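Local coordinates for protein transcription termination factor FttA (Pyrococcus horikoshii, PDB 3AF5) that probably terminates transcription across the archaeal genome by cutting nascent RNA at the exit channel of RNA polymerase, using a nuclease site that binds two zinc ions, at residues 207-212 against 333-338; 385-390 against 610-615. All blocks are in the same frame, centred on the assembly; numbering follows the deposited sequence.

Interaction 1 of 2, residues 207-212 against 333-338. With SO4 (sulfate ion), chain F.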
ATOM      1  N   VAL A 207      -6.147 -13.910  11.702  1.00 29.63           N
ATOM      2  CA  VAL A 207      -6.982 -13.544  12.831  1.00 27.27           C
ATOM      3  C   VAL A 207      -8.169 -14.495  12.818  1.00 28.56           C
ATOM      4  O   VAL A 207      -8.820 -14.660  11.791  1.00 28.61           O
ATOM      5  CB  VAL A 207      -7.477 -12.093  12.709  1.00 25.41           C
ATOM      6  CG1 VAL A 207      -8.346 -11.728  13.907  1.00 22.64           C
ATOM      7  CG2 VAL A 207      -6.288 -11.161  12.620  1.00 23.81           C
ATOM      8  N   GLN A 208      -8.446 -15.125  13.957  1.00 29.49           N
ATOM      9  CA  GLN A 208      -9.538 -16.082  14.041  1.00 30.18           C
ATOM     10  C   GLN A 208     -10.482 -15.803  15.201  1.00 30.96           C
ATOM     11  O   GLN A 208     -10.047 -15.407  16.293  1.00 29.32           O
ATOM     12  CB  GLN A 208      -9.005 -17.508  14.266  1.00 32.36           C
ATOM     13  CG  GLN A 208      -7.799 -17.984  13.452  1.00 33.40           C
ATOM     14  CD  GLN A 208      -7.190 -19.257  14.059  1.00 35.25           C
ATOM     15  OE1 GLN A 208      -7.905 -20.191  14.430  1.00 36.57           O
ATOM     16  NE2 GLN A 208      -5.872 -19.288  14.170  1.00 34.69           N
ATOM     17  N   THR A 209     -11.771 -16.028  14.956  1.00 31.74           N
ATOM     18  CA  THR A 209     -12.809 -15.912  15.981  1.00 32.99           C
ATOM     19  C   THR A 209     -13.669 -17.128  15.670  1.00 34.11           C
ATOM     20  O   THR A 209     -13.444 -17.801  14.661  1.00 32.71           O
ATOM     21  CB  THR A 209     -13.701 -14.657  15.856  1.00 32.39           C
ATOM     22  OG1 THR A 209     -14.611 -14.832  14.763  1.00 35.71           O
ATOM     23  CG2 THR A 209     -12.866 -13.406  15.661  1.00 30.69           C
ATOM     24  N   ASP A 210     -14.648 -17.424  16.514  1.00 35.44           N
ATOM     25  CA  ASP A 210     -15.485 -18.585  16.257  1.00 36.75           C
ATOM     26  C   ASP A 210     -16.466 -18.325  15.131  1.00 36.08           C
ATOM     27  O   ASP A 210     -17.234 -19.200  14.769  1.00 35.01           O
ATOM     28  CB  ASP A 210     -16.242 -18.987  17.521  1.00 37.97           C
ATOM     29  CG  ASP A 210     -17.147 -17.889  18.031  1.00 41.11           C
ATOM     30  OD1 ASP A 210     -18.375 -18.113  18.031  1.00 44.89           O
ATOM     31  OD2 ASP A 210     -16.646 -16.809  18.425  1.00 40.44           O
ATOM     32  N   GLU A 211     -16.420 -17.126  14.561  1.00 38.39           N
ATOM     33  CA  GLU A 211     -17.342 -16.766  13.486  1.00 38.19           C
ATOM     34  C   GLU A 211     -16.648 -16.307  12.212  1.00 36.51           C
ATOM     35  O   GLU A 211     -17.173 -16.485  11.117  1.00 36.58           O
ATOM     36  CB  GLU A 211     -18.275 -15.653  13.983  1.00 40.74           C
ATOM     37  CG  GLU A 211     -19.247 -15.092  12.953  1.00 47.40           C
ATOM     38  CD  GLU A 211     -20.220 -16.140  12.437  1.00 52.24           C
ATOM     39  OE1 GLU A 211     -20.716 -16.934  13.268  1.00 55.63           O
ATOM     40  OE2 GLU A 211     -20.497 -16.168  11.213  1.00 53.46           O
ATOM     41  N   SER A 212     -15.459 -15.731  12.357  1.00 35.55           N
ATOM     42  CA  SER A 212     -14.740 -15.184  11.214  1.00 34.91           C
ATOM     43  C   SER A 212     -13.265 -15.547  11.086  1.00 34.17           C
ATOM     44  O   SER A 212     -12.668 -16.148  11.980  1.00 33.01           O
ATOM     45  CB  SER A 212     -14.847 -13.655  11.245  1.00 36.51           C
ATOM     46  OG  SER A 212     -16.194 -13.226  11.197  1.00 40.46           O
ATOM     47  N   PRO A 333     -19.564 -10.359  10.471  1.00 37.75           N
ATOM     48  CA  PRO A 333     -20.467 -10.207  11.620  1.00 36.92           C
ATOM     49  C   PRO A 333     -19.859  -9.705  12.934  1.00 35.54           C
ATOM     50  O   PRO A 333     -20.525  -9.017  13.703  1.00 34.61           O
ATOM     51  CB  PRO A 333     -21.064 -11.601  11.771  1.00 38.02           C
ATOM     52  CG  PRO A 333     -21.073 -12.110  10.359  1.00 39.47           C
ATOM     53  CD  PRO A 333     -19.700 -11.702   9.882  1.00 38.17           C
ATOM     54  N   ASP A 334     -18.598 -10.028  13.192  1.00 34.40           N
ATOM     55  CA  ASP A 334     -17.988  -9.609  14.439  1.00 32.86           C
ATOM     56  C   ASP A 334     -16.679  -8.849  14.310  1.00 33.62           C
ATOM     57  O   ASP A 334     -15.904  -8.770  15.273  1.00 35.10           O
ATOM     58  CB  ASP A 334     -17.797 -10.826  15.354  1.00 33.62           C
ATOM     59  CG  ASP A 334     -16.817 -11.866  14.785  1.00 36.23           C
ATOM     60  OD1 ASP A 334     -16.567 -11.893  13.552  1.00 36.83           O
ATOM     61  OD2 ASP A 334     -16.308 -12.678  15.591  1.00 35.70           O
ATOM     62  N   ILE A 335     -16.426  -8.277  13.137  1.00 33.05           N
ATOM     63  CA  ILE A 335     -15.192  -7.523  12.942  1.00 33.69           C
ATOM     64  C   ILE A 335     -15.385  -6.248  12.113  1.00 34.23           C
ATOM     65  O   ILE A 335     -15.855  -6.310  10.977  1.00 35.79           O
ATOM     66  CB  ILE A 335     -14.106  -8.390  12.243  1.00 34.00           C
ATOM     67  CG1 ILE A 335     -13.882  -9.687  13.018  1.00 32.62           C
ATOM     68  CG2 ILE A 335     -12.790  -7.607  12.143  1.00 35.27           C
ATOM     69  CD1 ILE A 335     -12.919 -10.639  12.336  1.00 32.35           C
ATOM     70  N   ARG A 336     -15.022  -5.102  12.681  1.00 33.17           N
ATOM     71  CA  ARG A 336     -15.112  -3.837  11.967  1.00 33.80           C
ATOM     72  C   ARG A 336     -13.692  -3.299  11.791  1.00 32.31           C
ATOM     73  O   ARG A 336     -12.912  -3.248  12.743  1.00 33.73           O
ATOM     74  CB  ARG A 336     -15.963  -2.820  12.732  1.00 37.05           C
ATOM     75  CG  ARG A 336     -17.438  -3.165  12.816  1.00 44.48           C
ATOM     76  CD  ARG A 336     -18.272  -1.897  12.903  1.00 50.16           C
ATOM     77  NE  ARG A 336     -17.618  -0.904  13.748  1.00 56.35           N
ATOM     78  CZ  ARG A 336     -17.573  -0.970  15.072  1.00 57.62           C
ATOM     79  NH1 ARG A 336     -18.163  -1.986  15.693  1.00 60.64           N
ATOM     80  NH2 ARG A 336     -16.923  -0.041  15.771  1.00 55.29           N
ATOM     81  N   LEU A 337     -13.373  -2.879  10.574  1.00 30.21           N
ATOM     82  CA  LEU A 337     -12.043  -2.376  10.238  1.00 28.89           C
ATOM     83  C   LEU A 337     -11.899  -0.850  10.138  1.00 29.51           C
ATOM     84  O   LEU A 337     -12.839  -0.149   9.777  1.00 28.38           O
ATOM     85  CB  LEU A 337     -11.618  -2.997   8.908  1.00 27.55           C
ATOM     86  CG  LEU A 337     -10.361  -2.462   8.234  1.00 27.22           C
ATOM     87  CD1 LEU A 337      -9.145  -2.883   9.039  1.00 26.07           C
ATOM     88  CD2 LEU A 337     -10.284  -3.003   6.816  1.00 26.64           C
ATOM     89  N   THR A 338     -10.703  -0.357  10.452  1.00 30.17           N
ATOM     90  CA  THR A 338     -10.368   1.068  10.369  1.00 31.22           C
ATOM     91  C   THR A 338      -8.873   1.162  10.105  1.00 31.35           C
ATOM     92  O   THR A 338      -8.070   0.560  10.819  1.00 31.54           O
ATOM     93  CB  THR A 338     -10.651   1.839  11.682  1.00 33.99           C
ATOM     94  OG1 THR A 338     -12.015   1.650  12.070  1.00 38.82           O
ATOM     95  CG2 THR A 338     -10.412   3.332  11.476  1.00 33.08           C
TER
HETATM   96  S   SO4 F 656     -14.364   0.299  19.318  1.00 86.89           S
HETATM   97  O1  SO4 F 656     -14.363  -1.045  19.908  1.00 87.39           O
HETATM   98  O2  SO4 F 656     -15.564   0.456  18.481  1.00 86.83           O
HETATM   99  O3  SO4 F 656     -14.371   1.304  20.395  1.00 87.97           O
HETATM  100  O4  SO4 F 656     -13.157   0.478  18.493  1.00 86.26           O
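The carboxylate of Asp334 is gripped by two hydroxyls, those of Thr209 and Ser212, from the turn joining strands 204-209 and 213-216. Thr209 OG1 donates to Asp334 OD2 at 2.9 Å, and the two side chains meet from opposite directions. The syn lone pair of OD2, on the side of the other oxygen, receives this bond. Ser212 OG donates to Asp334 OD1 at 2.7 Å, meeting that oxygen nearly along its C-O axis. With each oxygen bonded to a different hydroxyl, the carboxylate is held against rotation.

Thr209 OG1 also shapes its own turn. It sits between the backbone N and the carbonyl carbon (chi1 74°), close to two amides further along. Glu211 N donates to Thr209 OG1 at 2.9 Å, which makes an ST turn. Ser212 N donates to the same Thr209 OG1 at 2.7 Å, which makes an ST motif. One hydroxyl thus takes two N-H groups and gives its own hydrogen to Asp334.

Apolar atoms flank the polar centre. Ile335 CD1 packs on Ser212 CB at 3.7 Å and reaches Thr209 CG2 at 4.3 Å. Glu211 CG lies 4.1 Å from Pro333 CB, the side chain crossing the proline at about a right angle. The Glu211 chain bends at chi2 (62°), and its carboxylate forms a salt bridge with Arg180.

Further along, Arg336 NH2 donates to sulfate O2 at 3.1 Å. The ion, probably from the crystallisation liquor, is also bonded to His354.

Asp334 OD2 has a further hydrogen bond with Ser186 OG, and Ser212 OG one with Ser332 OG. This buried contact joins the two sheets of the metallo-beta-lactamase fold. Strand 204-209 runs antiparallel to 213-216, whose Val214 touches Ile335. Strand 335-341 lies between strands 329-332 and 349-355.

Interaction 2 of 2, residues 385-390 against 610-615. With ZN (zinc ion), chain M.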
ATOM      1  N   ARG A 385     -10.520   2.042  21.232  1.00 55.28           N
ATOM      2  CA  ARG A 385     -10.334   1.033  22.272  1.00 53.38           C
ATOM      3  C   ARG A 385      -9.232   0.093  21.788  1.00 52.14           C
ATOM      4  O   ARG A 385      -9.157  -0.217  20.601  1.00 54.64           O
ATOM      5  CB  ARG A 385     -11.647   0.275  22.510  1.00 53.72           C
ATOM      6  CG  ARG A 385     -12.370   0.701  23.787  1.00 56.87           C
ATOM      7  CD  ARG A 385     -13.890   0.770  23.626  1.00 60.86           C
ATOM      8  NE  ARG A 385     -14.526  -0.537  23.447  1.00 63.85           N
ATOM      9  CZ  ARG A 385     -15.837  -0.719  23.287  1.00 63.71           C
ATOM     10  NH1 ARG A 385     -16.332  -1.939  23.131  1.00 62.64           N
ATOM     11  NH2 ARG A 385     -16.660   0.321  23.286  1.00 65.69           N
ATOM     12  N   LEU A 386      -8.377  -0.371  22.689  1.00 48.45           N
ATOM     13  CA  LEU A 386      -7.280  -1.223  22.265  1.00 44.32           C
ATOM     14  C   LEU A 386      -6.707  -2.151  23.327  1.00 41.59           C
ATOM     15  O   LEU A 386      -6.144  -1.697  24.310  1.00 40.95           O
ATOM     16  CB  LEU A 386      -6.149  -0.341  21.728  1.00 44.85           C
ATOM     17  CG  LEU A 386      -4.847  -1.044  21.333  1.00 45.45           C
ATOM     18  CD1 LEU A 386      -5.144  -1.968  20.171  1.00 44.14           C
ATOM     19  CD2 LEU A 386      -3.765  -0.030  20.966  1.00 42.62           C
ATOM     20  N   GLU A 387      -6.821  -3.454  23.112  1.00 40.68           N
ATOM     21  CA  GLU A 387      -6.267  -4.414  24.059  1.00 40.32           C
ATOM     22  C   GLU A 387      -4.896  -4.937  23.603  1.00 38.36           C
ATOM     23  O   GLU A 387      -3.932  -4.885  24.365  1.00 37.49           O
ATOM     24  CB  GLU A 387      -7.236  -5.591  24.275  1.00 39.71           C
ATOM     25  CG  GLU A 387      -6.622  -6.764  25.039  1.00 43.91           C
ATOM     26  CD  GLU A 387      -7.617  -7.902  25.325  1.00 48.29           C
ATOM     27  OE1 GLU A 387      -8.239  -7.907  26.415  1.00 49.16           O
ATOM     28  OE2 GLU A 387      -7.783  -8.794  24.459  1.00 49.45           O
ATOM     29  N   THR A 388      -4.805  -5.402  22.357  1.00 36.20           N
ATOM     30  CA  THR A 388      -3.558  -5.976  21.843  1.00 34.53           C
ATOM     31  C   THR A 388      -2.863  -5.227  20.705  1.00 34.18           C
ATOM     32  O   THR A 388      -3.461  -4.953  19.665  1.00 34.83           O
ATOM     33  CB  THR A 388      -3.798  -7.422  21.358  1.00 35.76           C
ATOM     34  OG1 THR A 388      -4.334  -8.207  22.437  1.00 35.71           O
ATOM     35  CG2 THR A 388      -2.493  -8.047  20.853  1.00 33.65           C
ATOM     36  N   LEU A 389      -1.585  -4.925  20.897  1.00 32.62           N
ATOM     37  CA  LEU A 389      -0.810  -4.233  19.877  1.00 31.90           C
ATOM     38  C   LEU A 389       0.255  -5.135  19.254  1.00 31.48           C
ATOM     39  O   LEU A 389       1.143  -5.623  19.954  1.00 31.23           O
ATOM     40  CB  LEU A 389      -0.114  -3.011  20.469  1.00 30.82           C
ATOM     41  CG  LEU A 389       0.743  -2.220  19.474  1.00 32.41           C
ATOM     42  CD1 LEU A 389      -0.166  -1.555  18.434  1.00 31.32           C
ATOM     43  CD2 LEU A 389       1.565  -1.163  20.220  1.00 31.59           C
ATOM     44  N   VAL A 390       0.148  -5.367  17.947  1.00 31.12           N
ATOM     45  CA  VAL A 390       1.131  -6.171  17.215  1.00 30.26           C
ATOM     46  C   VAL A 390       1.994  -5.142  16.492  1.00 29.25           C
ATOM     47  O   VAL A 390       1.483  -4.389  15.662  1.00 28.17           O
ATOM     48  CB  VAL A 390       0.466  -7.089  16.154  1.00 31.66           C
ATOM     49  CG1 VAL A 390       1.539  -7.897  15.431  1.00 31.52           C
ATOM     50  CG2 VAL A 390      -0.543  -8.034  16.818  1.00 31.33           C
ATOM     51  N   ARG A 610      -3.407   2.648  26.411  1.00 44.16           N
ATOM     52  CA  ARG A 610      -2.284   1.780  26.724  1.00 43.27           C
ATOM     53  C   ARG A 610      -2.708   0.332  26.548  1.00 43.70           C
ATOM     54  O   ARG A 610      -3.596  -0.156  27.239  1.00 44.28           O
ATOM     55  CB  ARG A 610      -1.843   2.011  28.163  1.00 45.17           C
ATOM     56  CG  ARG A 610      -0.652   1.183  28.613  1.00 49.46           C
ATOM     57  CD  ARG A 610      -0.722   0.987  30.122  1.00 53.93           C
ATOM     58  NE  ARG A 610       0.529   0.526  30.723  1.00 57.24           N
ATOM     59  CZ  ARG A 610       1.647   1.249  30.781  1.00 59.54           C
ATOM     60  NH1 ARG A 610       1.685   2.475  30.266  1.00 58.90           N
ATOM     61  NH2 ARG A 610       2.724   0.755  31.377  1.00 60.08           N
ATOM     62  N   PRO A 611      -2.078  -0.380  25.609  1.00 43.58           N
ATOM     63  CA  PRO A 611      -2.426  -1.785  25.374  1.00 43.17           C
ATOM     64  C   PRO A 611      -2.109  -2.697  26.563  1.00 43.24           C
ATOM     65  O   PRO A 611      -1.121  -2.503  27.262  1.00 42.22           O
ATOM     66  CB  PRO A 611      -1.609  -2.137  24.134  1.00 43.03           C
ATOM     67  CG  PRO A 611      -0.407  -1.239  24.256  1.00 43.57           C
ATOM     68  CD  PRO A 611      -1.013   0.066  24.694  1.00 42.81           C
ATOM     69  N   GLU A 612      -2.963  -3.690  26.783  1.00 44.52           N
ATOM     70  CA  GLU A 612      -2.774  -4.641  27.870  1.00 47.51           C
ATOM     71  C   GLU A 612      -1.756  -5.692  27.468  1.00 45.11           C
ATOM     72  O   GLU A 612      -1.214  -6.409  28.308  1.00 44.73           O
ATOM     73  CB  GLU A 612      -4.102  -5.324  28.222  1.00 53.33           C
ATOM     74  CG  GLU A 612      -5.066  -4.429  29.003  1.00 62.24           C
ATOM     75  CD  GLU A 612      -6.463  -5.029  29.162  1.00 67.90           C
ATOM     76  OE1 GLU A 612      -7.261  -4.466  29.955  1.00 69.87           O
ATOM     77  OE2 GLU A 612      -6.767  -6.050  28.494  1.00 70.09           O
ATOM     78  N   ARG A 613      -1.487  -5.764  26.173  1.00 42.94           N
ATOM     79  CA  ARG A 613      -0.550  -6.737  25.643  1.00 40.66           C
ATOM     80  C   ARG A 613       0.113  -6.242  24.356  1.00 38.60           C
ATOM     81  O   ARG A 613      -0.527  -5.596  23.532  1.00 39.38           O
ATOM     82  CB  ARG A 613      -1.313  -8.043  25.403  1.00 41.53           C
ATOM     83  CG  ARG A 613      -0.641  -9.032  24.510  1.00 44.72           C
ATOM     84  CD  ARG A 613      -1.349 -10.374  24.581  1.00 50.71           C
ATOM     85  NE  ARG A 613      -2.802 -10.267  24.457  1.00 54.58           N
ATOM     86  CZ  ARG A 613      -3.654 -10.515  25.449  1.00 56.98           C
ATOM     87  NH1 ARG A 613      -3.191 -10.880  26.638  1.00 58.09           N
ATOM     88  NH2 ARG A 613      -4.964 -10.404  25.255  1.00 56.27           N
ATOM     89  N   ILE A 614       1.402  -6.526  24.194  1.00 36.32           N
ATOM     90  CA  ILE A 614       2.122  -6.134  22.982  1.00 34.49           C
ATOM     91  C   ILE A 614       2.870  -7.332  22.385  1.00 34.56           C
ATOM     92  O   ILE A 614       3.604  -8.037  23.089  1.00 33.94           O
ATOM     93  CB  ILE A 614       3.138  -5.002  23.261  1.00 31.56           C
ATOM     94  CG1 ILE A 614       2.395  -3.692  23.539  1.00 32.42           C
ATOM     95  CG2 ILE A 614       4.069  -4.829  22.070  1.00 30.15           C
ATOM     96  CD1 ILE A 614       3.303  -2.551  24.035  1.00 29.83           C
ATOM     97  N   ILE A 615       2.680  -7.557  21.090  1.00 33.60           N
ATOM     98  CA  ILE A 615       3.339  -8.661  20.396  1.00 34.52           C
ATOM     99  C   ILE A 615       4.324  -8.142  19.351  1.00 34.58           C
ATOM    100  O   ILE A 615       3.929  -7.482  18.396  1.00 36.20           O
ATOM    101  CB  ILE A 615       2.290  -9.561  19.731  1.00 34.19           C
ATOM    102  CG1 ILE A 615       1.369 -10.111  20.814  1.00 35.76           C
ATOM    103  CG2 ILE A 615       2.951 -10.700  18.991  1.00 32.78           C
ATOM    104  CD1 ILE A 615       0.204 -10.869  20.278  1.00 43.29           C
TER
HETATM  105 ZN    ZN M 663      -8.381  -7.637  28.414  1.00149.12          ZN
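Two neighbouring parallel strands of the metallo-beta-lactamase fold pair here, and a zinc ion is bound where they begin. This zinc is distinct from the two that nuclease activity requires. Glu387 OE1 binds it at 2.0 Å and Glu612 OE2 at 2.3 Å. Both side chains are extended beyond CG, which carries the carboxylates out to the metal. Zinc probably offsets the repulsion between the two acids.

The other oxygen of Glu387, OE2, forms a salt bridge with Arg613 NH2 at 3.3 Å. The two side chains lie side by side and point the same way, yet the carboxylate and guanidinium planes are turned 68° apart. A bend at chi3 (48°) turns the arginine head toward strand 388-392. There Arg613 NE donates to Thr388 OG1 at 3.3 Å, with the hydroxyl oxygen lying 24° out of the guanidinium plane.

The backbones pair next to these groups. Glu387 O accepts from Arg613 N and, weakly, from Glu612 N. Leu389 N bonds to Arg613 O at 2.9 Å, and Ile615 N to Leu389 O at 2.7 Å. Leu389 and Ile614 share one face, where Leu389 CB meets Ile614 CG1 at 4.0 Å and also touches Pro611 CB. Thr388, Val390, Arg613 and Ile615 occupy the other, with Thr388 CG2 on Ile615 CD1 at 3.9 Å.

The pair lies in a mixed sheet between strands 362-364 and 638-640. Tyr603 and Val604 of helix 597-606 cover the Leu389 and Ile614 face, together with Ile631 of helix 621-635.

Overall arrangement
Interaction 1 closes before interaction 2 opens along the chain. Their centres are about 17 Å apart and their nearest atoms about 8 Å, so they do not touch. Both reach one mixed sheet, in which strand 335-341 belongs to interaction 1 and strands 388-392 and 613-617 to interaction 2. Strands 349-355 and 362-364 lie between them. Interaction 1 joins this sheet to the other sheet of the metallo-beta-lactamase fold. Interaction 2 brings the C-terminal part of that domain back beside the N-terminal part, after the Beta-Casp region. Strand 613-617 leads directly to His618, a ligand of one of the two zinc ions needed for nuclease activity.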